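Side-chain contacts in vitamin B12-binding protein (Vibrio cholerae O395, PDB 5YSC), which binds vitamin B12 in the periplasm and probably delivers it to the BtuC subunits of the BtuCD importer: residues 27-32 against 106-111; 80-85 against 119-124; 243-246 against 252-255; 176-181 against 245-250; 43-48 against 74-79. All coordinates share one frame; numbering follows the deposited sequence.

Contact 1: residues 27-32 against 106-111; sequences APHATE and SQTKTL
His29, in the first turn of helix 28-36, reaches across to Ser106 and Thr108 in the loop that leaves strand 103-105. Both segments follow strands of the parallel N-terminal sheet and lie at the C-terminal ends of those strands, the edge of an alpha/beta lobe from which periplasmic binding proteins of this kind hold their ligand. The bond that joins them is short and straight: NE2 of His29 donates to OG of Ser106 over 2.7 Å, with an N-H...O angle of 178°. OG lies in the imidazole plane, so the ring meets the serine squarely at its edge. The methyl CG2 of Thr108 comes in obliquely, 3.5 Å from His29 NE2, and the two side chains cross at about a right angle.

What sends the ring this way is chi1 of His29 at 90°, which places CG between the backbone N and the carbonyl carbon. CB of Ala30, the next residue in the helix, sits 4.0 Å above the imidazole plane, displaced toward the rim. Trp84 adds an edge-to-face ring contact.

Further out, Ser106 OG also bonds to Asn117 OD1, so the hydroxyl that accepts the histidine N-H is itself held from helix 112-122. The backbone N of His29 bonds to O44 of cyanocobalamin; one residue thus meets the ligand through its main chain and the 106-111 loop through its ring. The turn beneath it is closed by a bond from Thr31 N to Ala27 O, 3.0 Å long.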
# COMPACT_ATOMS: atom_id res chain seq x y z
N ALA A 27 1.78 11.39 -0.66
CA ALA A 27 1.01 10.15 -0.69
C ALA A 27 0.53 9.76 0.71
O ALA A 27 1.19 10.08 1.70
CB ALA A 27 1.82 8.99 -1.28
N PRO A 28 -0.61 9.07 0.81
CA PRO A 28 -1.05 8.58 2.13
C PRO A 28 -0.01 7.73 2.82
O PRO A 28 0.22 7.90 4.02
CB PRO A 28 -2.30 7.77 1.79
CG PRO A 28 -2.86 8.41 0.56
CD PRO A 28 -1.59 8.77 -0.26
N HIS A 29 0.61 6.79 2.10
CA HIS A 29 1.62 5.96 2.75
C HIS A 29 2.80 6.80 3.18
O HIS A 29 3.38 6.57 4.24
CB HIS A 29 2.10 4.83 1.83
CG HIS A 29 3.28 5.22 0.98
ND1 HIS A 29 3.16 5.94 -0.19
CD2 HIS A 29 4.61 5.05 1.18
CE1 HIS A 29 4.36 6.19 -0.67
NE2 HIS A 29 5.25 5.65 0.13
N ALA A 30 3.15 7.81 2.37
CA ALA A 30 4.30 8.64 2.69
C ALA A 30 4.08 9.44 3.97
O ALA A 30 5.03 9.72 4.72
CB ALA A 30 4.62 9.53 1.51
N THR A 31 2.83 9.81 4.24
CA THR A 31 2.49 10.49 5.46
C THR A 31 2.63 9.54 6.65
O THR A 31 3.19 9.92 7.68
CB THR A 31 1.08 11.05 5.34
OG1 THR A 31 1.07 12.00 4.27
CG2 THR A 31 0.61 11.68 6.64
N GLU A 32 2.18 8.30 6.50
CA GLU A 32 2.37 7.36 7.59
C GLU A 32 3.86 7.16 7.90
O GLU A 32 4.27 7.17 9.07
CB GLU A 32 1.68 6.01 7.29
CG GLU A 32 0.13 6.13 7.16
CD GLU A 32 -0.64 4.85 7.34
OE1 GLU A 32 -0.29 4.04 8.22
OE2 GLU A 32 -1.63 4.66 6.59
N SER A 106 10.09 7.65 -2.49
CA SER A 106 9.67 6.46 -1.77
C SER A 106 9.43 5.30 -2.72
O SER A 106 8.47 5.33 -3.51
CB SER A 106 8.41 6.76 -0.97
OG SER A 106 7.97 5.63 -0.24
N GLN A 107 10.19 4.22 -2.55
CA GLN A 107 10.02 3.02 -3.36
C GLN A 107 9.06 2.07 -2.65
O GLN A 107 9.16 1.87 -1.43
CB GLN A 107 11.35 2.33 -3.61
CG GLN A 107 12.37 3.23 -4.28
CD GLN A 107 12.10 3.35 -5.77
OE1 GLN A 107 11.01 3.81 -6.20
NE2 GLN A 107 13.07 2.91 -6.58
N THR A 108 8.15 1.48 -3.42
CA THR A 108 6.95 0.86 -2.87
C THR A 108 6.62 -0.48 -3.52
O THR A 108 5.49 -0.73 -3.94
CB THR A 108 5.80 1.87 -3.03
OG1 THR A 108 5.74 2.29 -4.40
CG2 THR A 108 6.04 3.12 -2.15
N LYS A 109 7.60 -1.39 -3.53
CA LYS A 109 7.38 -2.71 -4.11
C LYS A 109 7.48 -3.89 -3.13
O LYS A 109 6.71 -4.84 -3.24
CB LYS A 109 8.35 -2.96 -5.27
CG LYS A 109 8.06 -4.23 -6.04
CD LYS A 109 9.25 -4.67 -6.86
CE LYS A 109 8.87 -4.83 -8.32
NZ LYS A 109 7.78 -3.91 -8.72
N THR A 110 8.43 -3.84 -2.21
CA THR A 110 8.69 -4.93 -1.29
C THR A 110 8.37 -4.52 0.14
O THR A 110 8.29 -3.33 0.47
CB THR A 110 10.16 -5.37 -1.31
OG1 THR A 110 10.96 -4.40 -0.66
CG2 THR A 110 10.64 -5.57 -2.72
N LEU A 111 8.27 -5.54 1.01
CA LEU A 111 8.03 -5.30 2.43
C LEU A 111 9.26 -4.73 3.13
O LEU A 111 9.15 -3.85 3.97
CB LEU A 111 7.60 -6.59 3.12
CG LEU A 111 6.17 -7.01 2.77
CD1 LEU A 111 6.01 -8.47 3.05
CD2 LEU A 111 5.12 -6.16 3.56

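Contact 2: residues 80-85 against 119-124; sequences LIIAWP and EALSHY
Leu80 and Tyr124 meet because their first torsions set methyl against ring: Leu80 carries CG trans to its own N (chi1 174°), while Tyr124 keeps CG beside its backbone N (chi1 -62°). CD2 of Leu80 then lies over one face of the phenol ring, 4.0 Å from the centroid and 22° off the normal, a CH-pi contact displaced toward the CG end. The other methyl, CD1, lies 4.1 Å from Tyr124 CE1, so both branches of the leucine follow the ring, which its side chain crosses at about a right angle.

Two residues along the strand, Ile82 and Leu121 reach toward each other tip to tip, with Ile82 CD1 4.0 Å from Leu121 CD2. Within segment 119-124, Glu119 O accepts from Ser122 OG at 2.7 Å and from His123 ND1 at 2.9 Å.

Ile82 also packs on Ala30 and Ala34, and Leu121 on Ile33, so helix 28-36 closes the same layer. Ile81 and Ala83 instead face helix 90-98 across the sheet. Helices packed on both faces of a parallel sheet make this the three-layer alpha/beta arrangement of the N-terminal lobe.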
# COMPACT_ATOMS: atom_id res chain seq x y z
N LEU A 80 12.02 19.61 2.21
CA LEU A 80 12.00 18.19 1.87
C LEU A 80 10.62 17.81 1.34
O LEU A 80 9.62 18.11 2.00
CB LEU A 80 12.34 17.33 3.09
CG LEU A 80 12.20 15.82 2.86
CD1 LEU A 80 13.22 15.37 1.83
CD2 LEU A 80 12.34 15.04 4.18
N ILE A 81 10.56 17.11 0.20
CA ILE A 81 9.33 16.59 -0.36
C ILE A 81 9.48 15.07 -0.40
O ILE A 81 10.50 14.55 -0.86
CB ILE A 81 9.04 17.16 -1.77
CG1 ILE A 81 8.90 18.68 -1.74
CG2 ILE A 81 7.82 16.48 -2.39
CD1 ILE A 81 8.61 19.32 -3.09
N ILE A 82 8.50 14.36 0.13
CA ILE A 82 8.48 12.91 0.13
C ILE A 82 7.57 12.45 -0.99
O ILE A 82 6.35 12.57 -0.90
CB ILE A 82 7.99 12.33 1.47
CG1 ILE A 82 8.76 12.94 2.62
CG2 ILE A 82 8.16 10.83 1.43
CD1 ILE A 82 8.16 12.54 3.97
N ALA A 83 8.18 11.97 -2.07
CA ALA A 83 7.43 11.63 -3.28
C ALA A 83 7.12 10.15 -3.37
O ALA A 83 7.79 9.31 -2.79
CB ALA A 83 8.19 12.04 -4.53
N TRP A 84 6.10 9.85 -4.15
CA TRP A 84 5.67 8.50 -4.45
C TRP A 84 5.75 8.30 -5.96
O TRP A 84 4.74 8.43 -6.67
CB TRP A 84 4.27 8.27 -3.94
CG TRP A 84 3.69 6.94 -4.20
CD1 TRP A 84 4.35 5.74 -4.29
CD2 TRP A 84 2.30 6.66 -4.38
NE1 TRP A 84 3.45 4.74 -4.53
CE2 TRP A 84 2.18 5.28 -4.60
CE3 TRP A 84 1.14 7.45 -4.38
CZ2 TRP A 84 0.94 4.65 -4.82
CZ3 TRP A 84 -0.10 6.83 -4.61
CH2 TRP A 84 -0.19 5.45 -4.83
N PRO A 85 6.92 7.99 -6.49
CA PRO A 85 7.05 7.83 -7.95
C PRO A 85 6.01 6.90 -8.55
O PRO A 85 5.49 7.16 -9.64
CB PRO A 85 8.46 7.28 -8.10
CG PRO A 85 9.21 7.76 -6.95
CD PRO A 85 8.22 7.80 -5.80
N GLU A 119 13.93 4.20 7.74
CA GLU A 119 15.31 4.44 8.18
C GLU A 119 15.93 5.58 7.39
O GLU A 119 16.54 6.48 7.97
CB GLU A 119 16.12 3.15 8.06
CG GLU A 119 17.58 3.30 8.47
CD GLU A 119 18.29 1.96 8.43
OE1 GLU A 119 17.88 1.10 7.62
OE2 GLU A 119 19.25 1.78 9.21
N ALA A 120 15.71 5.60 6.08
CA ALA A 120 16.14 6.75 5.28
C ALA A 120 15.52 8.05 5.77
O ALA A 120 16.21 9.07 5.92
CB ALA A 120 15.79 6.52 3.81
N LEU A 121 14.21 8.07 5.99
CA LEU A 121 13.59 9.32 6.35
C LEU A 121 14.05 9.80 7.72
O LEU A 121 14.03 11.00 7.99
CB LEU A 121 12.07 9.19 6.30
CG LEU A 121 11.47 9.22 4.90
CD1 LEU A 121 9.99 8.88 4.95
CD2 LEU A 121 11.65 10.60 4.26
N SER A 122 14.44 8.89 8.60
CA SER A 122 14.93 9.29 9.91
C SER A 122 16.19 10.15 9.83
O SER A 122 16.48 10.89 10.77
CB SER A 122 15.18 8.04 10.75
OG SER A 122 16.45 7.46 10.52
N HIS A 123 16.92 10.08 8.71
CA HIS A 123 18.09 10.94 8.55
C HIS A 123 17.72 12.42 8.52
O HIS A 123 18.59 13.28 8.69
CB HIS A 123 18.84 10.60 7.26
CG HIS A 123 19.57 9.31 7.31
ND1 HIS A 123 18.95 8.11 7.55
CD2 HIS A 123 20.88 9.02 7.17
CE1 HIS A 123 19.84 7.14 7.54
NE2 HIS A 123 21.02 7.67 7.32
N TYR A 124 16.45 12.72 8.28
CA TYR A 124 16.03 14.11 8.19
C TYR A 124 15.38 14.55 9.48
O TYR A 124 14.85 15.65 9.56
CB TYR A 124 15.05 14.31 7.04
CG TYR A 124 15.62 14.00 5.68
CD1 TYR A 124 16.26 14.97 4.94
CD2 TYR A 124 15.52 12.73 5.15
CE1 TYR A 124 16.78 14.69 3.70
CE2 TYR A 124 16.03 12.44 3.91
CZ TYR A 124 16.67 13.42 3.19
OH TYR A 124 17.18 13.11 1.96

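Contact 3: residues 243-246 against 252-255; sequences NADW and PRTL
Trp246 and Thr254 bring the two backbones together, their CA atoms only 4.7 Å apart, as the chain turns from helix 244-248 into helix 254-267. At this closest point Thr254 CA makes a C-H...O contact with Trp246 O. Thr254 OG1 lies near the same carbonyl, but its firmer partner is the backbone N of Thr251.

The side chain of Arg253 lies across that of Trp246. Its CB is 3.7 Å from Trp246 CD1, and a bend at chi3 (-70°) turns the guanidinium so that CD1 lies over one of its faces. Seen from the indole, NH1 lies at the ring edge, 3.9 Å from Trp246 NE1, and the two planes stand 77° apart. On one face of the indole rests the amide of Asn243, with ND2 3.2 Å above the ring centre; the other end of that amide, OD1, accepts from Trp246 N at 3.1 Å and so serves as the N-cap of helix 244-248.

Two waters bridge Asp245 and Arg253, whose opposite charges are too far apart for a salt bridge. One water donates to Asp245 OD2 (2.8 Å) and accepts from Arg253 NH2; a second links the same OD2 (2.7 Å) to NH1. Arg253 NH2 forms its direct salt bridge with Glu32, and Asp245 OD1 bonds to N40 of cyanocobalamin.

Around this turn, Trp246 packs on Asp256, Ala257 and Gln260 of helix 254-267, Pro252 rests on helix 28-36, and Leu255 faces helix 128-148.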
# COMPACT_ATOMS: atom_id res chain seq x y z
N ASN A 243 -8.52 -5.07 4.69
CA ASN A 243 -8.40 -3.66 5.03
C ASN A 243 -7.46 -2.96 4.04
O ASN A 243 -6.25 -3.21 3.99
CB ASN A 243 -7.92 -3.52 6.47
CG ASN A 243 -7.79 -2.09 6.91
OD1 ASN A 243 -7.28 -1.25 6.20
ND2 ASN A 243 -8.23 -1.83 8.12
N ALA A 244 -8.05 -2.10 3.21
CA ALA A 244 -7.32 -1.47 2.12
C ALA A 244 -6.29 -0.46 2.62
O ALA A 244 -5.23 -0.28 1.99
CB ALA A 244 -8.31 -0.79 1.17
N ASP A 245 -6.56 0.20 3.75
CA ASP A 245 -5.59 1.14 4.31
C ASP A 245 -4.29 0.43 4.68
O ASP A 245 -3.19 0.94 4.44
CB ASP A 245 -6.18 1.84 5.53
CG ASP A 245 -7.31 2.83 5.21
OD1 ASP A 245 -7.66 3.03 4.02
OD2 ASP A 245 -7.89 3.38 6.22
N TRP A 246 -4.40 -0.75 5.28
CA TRP A 246 -3.20 -1.47 5.69
C TRP A 246 -2.47 -2.02 4.49
O TRP A 246 -1.23 -2.10 4.48
CB TRP A 246 -3.58 -2.66 6.59
CG TRP A 246 -4.29 -2.34 7.86
CD1 TRP A 246 -4.39 -1.13 8.52
CD2 TRP A 246 -5.00 -3.29 8.65
NE1 TRP A 246 -5.14 -1.29 9.67
CE2 TRP A 246 -5.54 -2.60 9.75
CE3 TRP A 246 -5.27 -4.64 8.51
CZ2 TRP A 246 -6.28 -3.23 10.72
CZ3 TRP A 246 -6.04 -5.28 9.46
CH2 TRP A 246 -6.56 -4.57 10.55
N PRO A 252 3.97 0.94 8.38
CA PRO A 252 3.97 -0.03 9.49
C PRO A 252 2.70 -0.84 9.61
O PRO A 252 2.77 -2.01 10.02
CB PRO A 252 4.18 0.87 10.71
CG PRO A 252 5.00 2.04 10.11
CD PRO A 252 4.33 2.28 8.82
N ARG A 253 1.54 -0.26 9.25
CA ARG A 253 0.30 -1.01 9.34
C ARG A 253 0.21 -2.11 8.30
O ARG A 253 -0.63 -3.00 8.41
CB ARG A 253 -0.89 -0.04 9.29
CG ARG A 253 -0.85 0.99 10.36
CD ARG A 253 -2.18 1.68 10.54
NE ARG A 253 -2.51 2.52 9.41
CZ ARG A 253 -3.72 2.95 9.07
NH1 ARG A 253 -4.81 2.55 9.71
NH2 ARG A 253 -3.85 3.76 8.00
N THR A 254 1.08 -2.11 7.29
CA THR A 254 1.08 -3.24 6.36
C THR A 254 1.36 -4.54 7.08
O THR A 254 0.90 -5.58 6.64
CB THR A 254 2.08 -2.99 5.23
OG1 THR A 254 1.82 -1.69 4.66
CG2 THR A 254 1.99 -4.05 4.13
N LEU A 255 2.05 -4.52 8.22
CA LEU A 255 2.22 -5.79 8.92
C LEU A 255 0.90 -6.31 9.50
O LEU A 255 0.75 -7.53 9.61
CB LEU A 255 3.29 -5.65 9.98
CG LEU A 255 4.64 -5.28 9.36
CD1 LEU A 255 5.71 -5.27 10.46
CD2 LEU A 255 5.07 -6.17 8.19
O HOH W 1 -6.23 5.30 7.50
O HOH W 2 -7.51 2.67 8.81

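Contact 4: residues 176-181 against 245-250; sequences SEVFSL and DWLNRP
Val178 and Leu247 supply the closer of the two apolar contacts between helix 176-181 and helix 244-248. CD1 of Leu247 lies 3.7 Å from Val178 CG1 and only slightly farther from CB and CG2, so one methyl settles against the whole branched end of the valine. The second methyl, CD2, approaches CZ of Phe179 at 4.1 Å, oblique to the ring. Leu247 can serve both partners because its CG stands opposite the backbone N (chi1 178°) and its two methyls spread toward successive residues of the other helix.

Phe179 also stacks on Tyr157 of strand 155-159. Here the second alpha/beta lobe shows its build: helix 176-181 leads to strand 184-186, helix 244-248 follows strand 239-241, and these are the two outermost strands of one parallel sheet.

No polar bond crosses between the segments; within 245-250, Arg249 NH2 and Asp245 OD1 form a long ion pair of 3.7 Å, with the oxygen well out of the guanidinium plane, so charge alone acts between them. Arg249 also makes salt bridges to Glu32 and Asp51, and its NE bonds to O39 of cyanocobalamin.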
# COMPACT_ATOMS: atom_id res chain seq x y z
N SER A 176 1.31 -6.86 -4.32
CA SER A 176 1.59 -8.26 -4.64
C SER A 176 2.46 -8.95 -3.59
O SER A 176 2.20 -10.10 -3.19
CB SER A 176 2.27 -8.36 -6.02
OG SER A 176 1.35 -8.01 -7.04
N GLU A 177 3.50 -8.27 -3.13
CA GLU A 177 4.47 -8.83 -2.20
C GLU A 177 3.85 -9.21 -0.85
O GLU A 177 4.35 -10.09 -0.16
CB GLU A 177 5.56 -7.79 -2.00
CG GLU A 177 6.82 -8.30 -1.53
CD GLU A 177 7.70 -8.65 -2.67
OE1 GLU A 177 7.18 -9.26 -3.63
OE2 GLU A 177 8.89 -8.28 -2.62
N VAL A 178 2.80 -8.53 -0.43
CA VAL A 178 2.13 -8.92 0.81
C VAL A 178 1.62 -10.36 0.70
O VAL A 178 1.81 -11.18 1.61
CB VAL A 178 0.97 -7.96 1.12
CG1 VAL A 178 0.18 -8.48 2.29
CG2 VAL A 178 1.53 -6.54 1.38
N PHE A 179 0.91 -10.65 -0.40
CA PHE A 179 0.36 -11.98 -0.64
C PHE A 179 1.47 -13.01 -0.79
O PHE A 179 1.39 -14.11 -0.24
CB PHE A 179 -0.54 -11.95 -1.87
CG PHE A 179 -1.72 -11.04 -1.74
CD1 PHE A 179 -2.90 -11.49 -1.14
CD2 PHE A 179 -1.65 -9.71 -2.16
CE1 PHE A 179 -3.99 -10.66 -1.00
CE2 PHE A 179 -2.75 -8.89 -2.03
CZ PHE A 179 -3.93 -9.37 -1.41
N SER A 180 2.56 -12.65 -1.48
CA SER A 180 3.61 -13.63 -1.77
C SER A 180 4.30 -14.15 -0.52
O SER A 180 4.73 -15.31 -0.49
CB SER A 180 4.65 -13.03 -2.73
OG SER A 180 4.03 -12.58 -3.90
N LEU A 181 4.43 -13.33 0.53
CA LEU A 181 5.01 -13.80 1.77
C LEU A 181 4.29 -15.06 2.27
O LEU A 181 4.93 -15.98 2.81
CB LEU A 181 4.94 -12.69 2.82
CG LEU A 181 5.61 -12.89 4.17
CD1 LEU A 181 5.96 -11.56 4.81
CD2 LEU A 181 4.75 -13.72 5.13
N ASP A 245 -6.56 0.20 3.75
CA ASP A 245 -5.59 1.14 4.31
C ASP A 245 -4.29 0.43 4.68
O ASP A 245 -3.19 0.94 4.44
CB ASP A 245 -6.18 1.84 5.53
CG ASP A 245 -7.31 2.83 5.21
OD1 ASP A 245 -7.66 3.03 4.02
OD2 ASP A 245 -7.89 3.38 6.22
N TRP A 246 -4.40 -0.75 5.28
CA TRP A 246 -3.20 -1.47 5.69
C TRP A 246 -2.47 -2.02 4.49
O TRP A 246 -1.23 -2.10 4.48
CB TRP A 246 -3.58 -2.66 6.59
CG TRP A 246 -4.29 -2.34 7.86
CD1 TRP A 246 -4.39 -1.13 8.52
CD2 TRP A 246 -5.00 -3.29 8.65
NE1 TRP A 246 -5.14 -1.29 9.67
CE2 TRP A 246 -5.54 -2.60 9.75
CE3 TRP A 246 -5.27 -4.64 8.51
CZ2 TRP A 246 -6.28 -3.23 10.72
CZ3 TRP A 246 -6.04 -5.28 9.46
CH2 TRP A 246 -6.56 -4.57 10.55
N LEU A 247 -3.25 -2.51 3.53
CA LEU A 247 -2.75 -3.34 2.46
C LEU A 247 -2.16 -2.51 1.34
O LEU A 247 -1.04 -2.77 0.89
CB LEU A 247 -3.89 -4.20 1.94
CG LEU A 247 -3.50 -5.10 0.77
CD1 LEU A 247 -2.47 -6.17 1.13
CD2 LEU A 247 -4.75 -5.68 0.19
N ASN A 248 -2.88 -1.50 0.92
CA ASN A 248 -2.54 -0.80 -0.31
C ASN A 248 -1.62 0.40 -0.10
O ASN A 248 -1.15 0.98 -1.10
CB ASN A 248 -3.84 -0.40 -1.00
CG ASN A 248 -4.60 -1.63 -1.49
OD1 ASN A 248 -3.99 -2.65 -1.80
ND2 ASN A 248 -5.90 -1.54 -1.57
N ARG A 249 -1.33 0.75 1.15
CA ARG A 249 -0.29 1.70 1.51
C ARG A 249 0.87 0.97 2.14
O ARG A 249 0.66 0.29 3.15
CB ARG A 249 -0.79 2.75 2.51
CG ARG A 249 -2.08 3.41 2.23
CD ARG A 249 -2.52 4.22 3.42
NE ARG A 249 -3.85 4.72 3.25
CZ ARG A 249 -4.39 5.62 4.06
NH1 ARG A 249 -3.67 6.11 5.07
NH2 ARG A 249 -5.62 6.06 3.84
N PRO A 250 2.09 1.15 1.71
CA PRO A 250 3.22 0.51 2.39
C PRO A 250 3.71 1.28 3.60
O PRO A 250 4.33 2.35 3.47
CB PRO A 250 4.30 0.44 1.31
CG PRO A 250 3.62 0.73 0.05
CD PRO A 250 2.45 1.59 0.35

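Contact 5: residues 43-48 against 74-79; sequences LVAVSE and LTLKPD
Leu76, near the end of helix 70-76, pushes its two methyls toward strand 43-45. Its CG lies beside the backbone N (chi1 -74°) and the chain then runs on extended, which delivers CD1 to Ala45 CB at 3.6 Å. The other branch, CD2, lies 4.2 Å from Val44 O and, more loosely, 4.4 Å from Val44 CG2. No polar bond joins the segments; the leucine fork over two consecutive strand residues is the whole of the contact.

That both Val44 and Ala45 can turn their CB atoms toward the same helix follows from the backbone. Val44 has psi near -7°, far from an extended value, so the usual up-and-down order of a strand is broken at this point. With chi1 at -60°, Val44 holds CG2 between its backbone N and carbonyl carbon, the branch that comes nearest Leu76.

In the fold this is part of a beta-alpha-beta crossover: the chain leaves strand 43-45, at one edge of the N-terminal parallel sheet, passes through helix 70-76 and returns as strand 80-83 on the far side of strand 23-25. Leu76 accordingly also touches Ile24 of that intervening strand. Glu71, predicted to matter for BtuC binding, is on the same helix, its side chain about 10 Å from that of Leu76.

Just after Leu76, Lys77 takes positive phi and ends the helical run. At the other end of segment 43-48, Ser47 OG donates to Glu48 O over 2.8 Å, from above the carbonyl plane.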
# COMPACT_ATOMS: atom_id res chain seq x y z
N LEU A 43 5.76 18.22 9.08
CA LEU A 43 4.92 18.27 7.90
C LEU A 43 4.14 19.56 7.82
O LEU A 43 3.51 20.01 8.79
CB LEU A 43 3.93 17.10 7.88
CG LEU A 43 4.56 15.75 7.67
CD1 LEU A 43 3.57 14.63 8.03
CD2 LEU A 43 5.02 15.59 6.24
N VAL A 44 4.15 20.16 6.64
CA VAL A 44 3.37 21.36 6.37
C VAL A 44 2.34 21.13 5.28
O VAL A 44 1.52 22.03 5.04
CB VAL A 44 4.28 22.57 6.03
CG1 VAL A 44 5.23 22.89 7.16
CG2 VAL A 44 5.07 22.32 4.75
N ALA A 45 2.35 19.98 4.60
CA ALA A 45 1.27 19.60 3.70
C ALA A 45 1.40 18.12 3.37
O ALA A 45 2.50 17.54 3.46
CB ALA A 45 1.27 20.42 2.40
N VAL A 46 0.28 17.53 2.99
CA VAL A 46 0.18 16.11 2.69
C VAL A 46 -0.77 15.94 1.51
O VAL A 46 -1.18 16.92 0.87
CB VAL A 46 -0.29 15.30 3.92
CG1 VAL A 46 0.73 15.41 5.06
CG2 VAL A 46 -1.69 15.72 4.33
N SER A 47 -1.10 14.70 1.18
CA SER A 47 -2.01 14.35 0.11
C SER A 47 -3.43 14.17 0.61
O SER A 47 -3.67 14.00 1.80
CB SER A 47 -1.54 13.06 -0.56
OG SER A 47 -1.88 11.95 0.23
N GLU A 48 -4.38 14.22 -0.32
CA GLU A 48 -5.70 13.69 -0.07
C GLU A 48 -5.55 12.24 0.37
O GLU A 48 -4.65 11.53 -0.07
CB GLU A 48 -6.60 13.80 -1.32
CG GLU A 48 -7.08 15.23 -1.61
CD GLU A 48 -7.94 15.36 -2.88
OE1 GLU A 48 -8.75 14.47 -3.22
OE2 GLU A 48 -7.78 16.39 -3.57
N LEU A 74 4.93 25.71 -4.15
CA LEU A 74 5.77 26.89 -4.24
C LEU A 74 5.50 27.81 -3.05
O LEU A 74 6.42 28.31 -2.41
CB LEU A 74 5.48 27.63 -5.55
CG LEU A 74 6.32 27.49 -6.82
CD1 LEU A 74 7.47 26.52 -6.76
CD2 LEU A 74 5.40 27.16 -7.97
N THR A 75 4.22 27.96 -2.75
CA THR A 75 3.73 28.75 -1.64
C THR A 75 4.24 28.29 -0.28
O THR A 75 4.24 29.07 0.67
CB THR A 75 2.20 28.66 -1.58
OG1 THR A 75 1.61 29.75 -2.30
CG2 THR A 75 1.71 28.63 -0.15
N LEU A 76 4.66 27.04 -0.18
CA LEU A 76 5.02 26.43 1.10
C LEU A 76 6.51 26.34 1.34
O LEU A 76 6.92 26.14 2.49
CB LEU A 76 4.41 25.03 1.22
CG LEU A 76 2.89 25.01 1.48
CD1 LEU A 76 2.31 23.64 1.24
CD2 LEU A 76 2.58 25.46 2.91
N LYS A 77 7.31 26.45 0.29
CA LYS A 77 8.76 26.46 0.42
C LYS A 77 9.35 25.29 1.21
O LYS A 77 10.13 25.51 2.13
CB LYS A 77 9.22 27.78 1.04
CG LYS A 77 8.57 29.01 0.41
CD LYS A 77 8.85 30.26 1.22
CE LYS A 77 9.71 31.23 0.43
NZ LYS A 77 9.21 32.63 0.53
N PRO A 78 9.01 24.06 0.84
CA PRO A 78 9.49 22.91 1.59
C PRO A 78 10.98 22.75 1.44
O PRO A 78 11.56 23.08 0.41
CB PRO A 78 8.73 21.73 0.95
CG PRO A 78 8.62 22.14 -0.49
CD PRO A 78 8.34 23.65 -0.41
N ASP A 79 11.63 22.25 2.49
CA ASP A 79 13.02 21.84 2.35
C ASP A 79 13.15 20.34 2.17
O ASP A 79 14.25 19.85 1.95
CB ASP A 79 13.85 22.32 3.55
CG ASP A 79 13.32 21.86 4.89
OD1 ASP A 79 12.33 21.11 4.92
OD2 ASP A 79 13.89 22.26 5.93

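How the contacts relate
Contacts 1, 3 and 4 gather round the cyanocobalamin: His29, Asp245 and Arg249 each bond to it, and contact centres 3 and 4, sharing Asp245 and Trp246, are about 7 Å apart. Trp84 of contact 2 and, weakly, Glu48 of contact 5 also reach it. Glu32 of contact 1 joins the three, its OE2 2.8 Å from Arg253 NH2 and 2.9 Å from Arg249 NH1, a link between the two lobes close to the ligand. Contact 2 meets contact 1 where Ser106 N lies 2.8 Å from Ala83 O, a probable hydrogen bond. Contact 5 shares the N-terminal sheet with contact 2, centres about 13 Å apart, and lies farthest from contact 4, about 27 Å between centres.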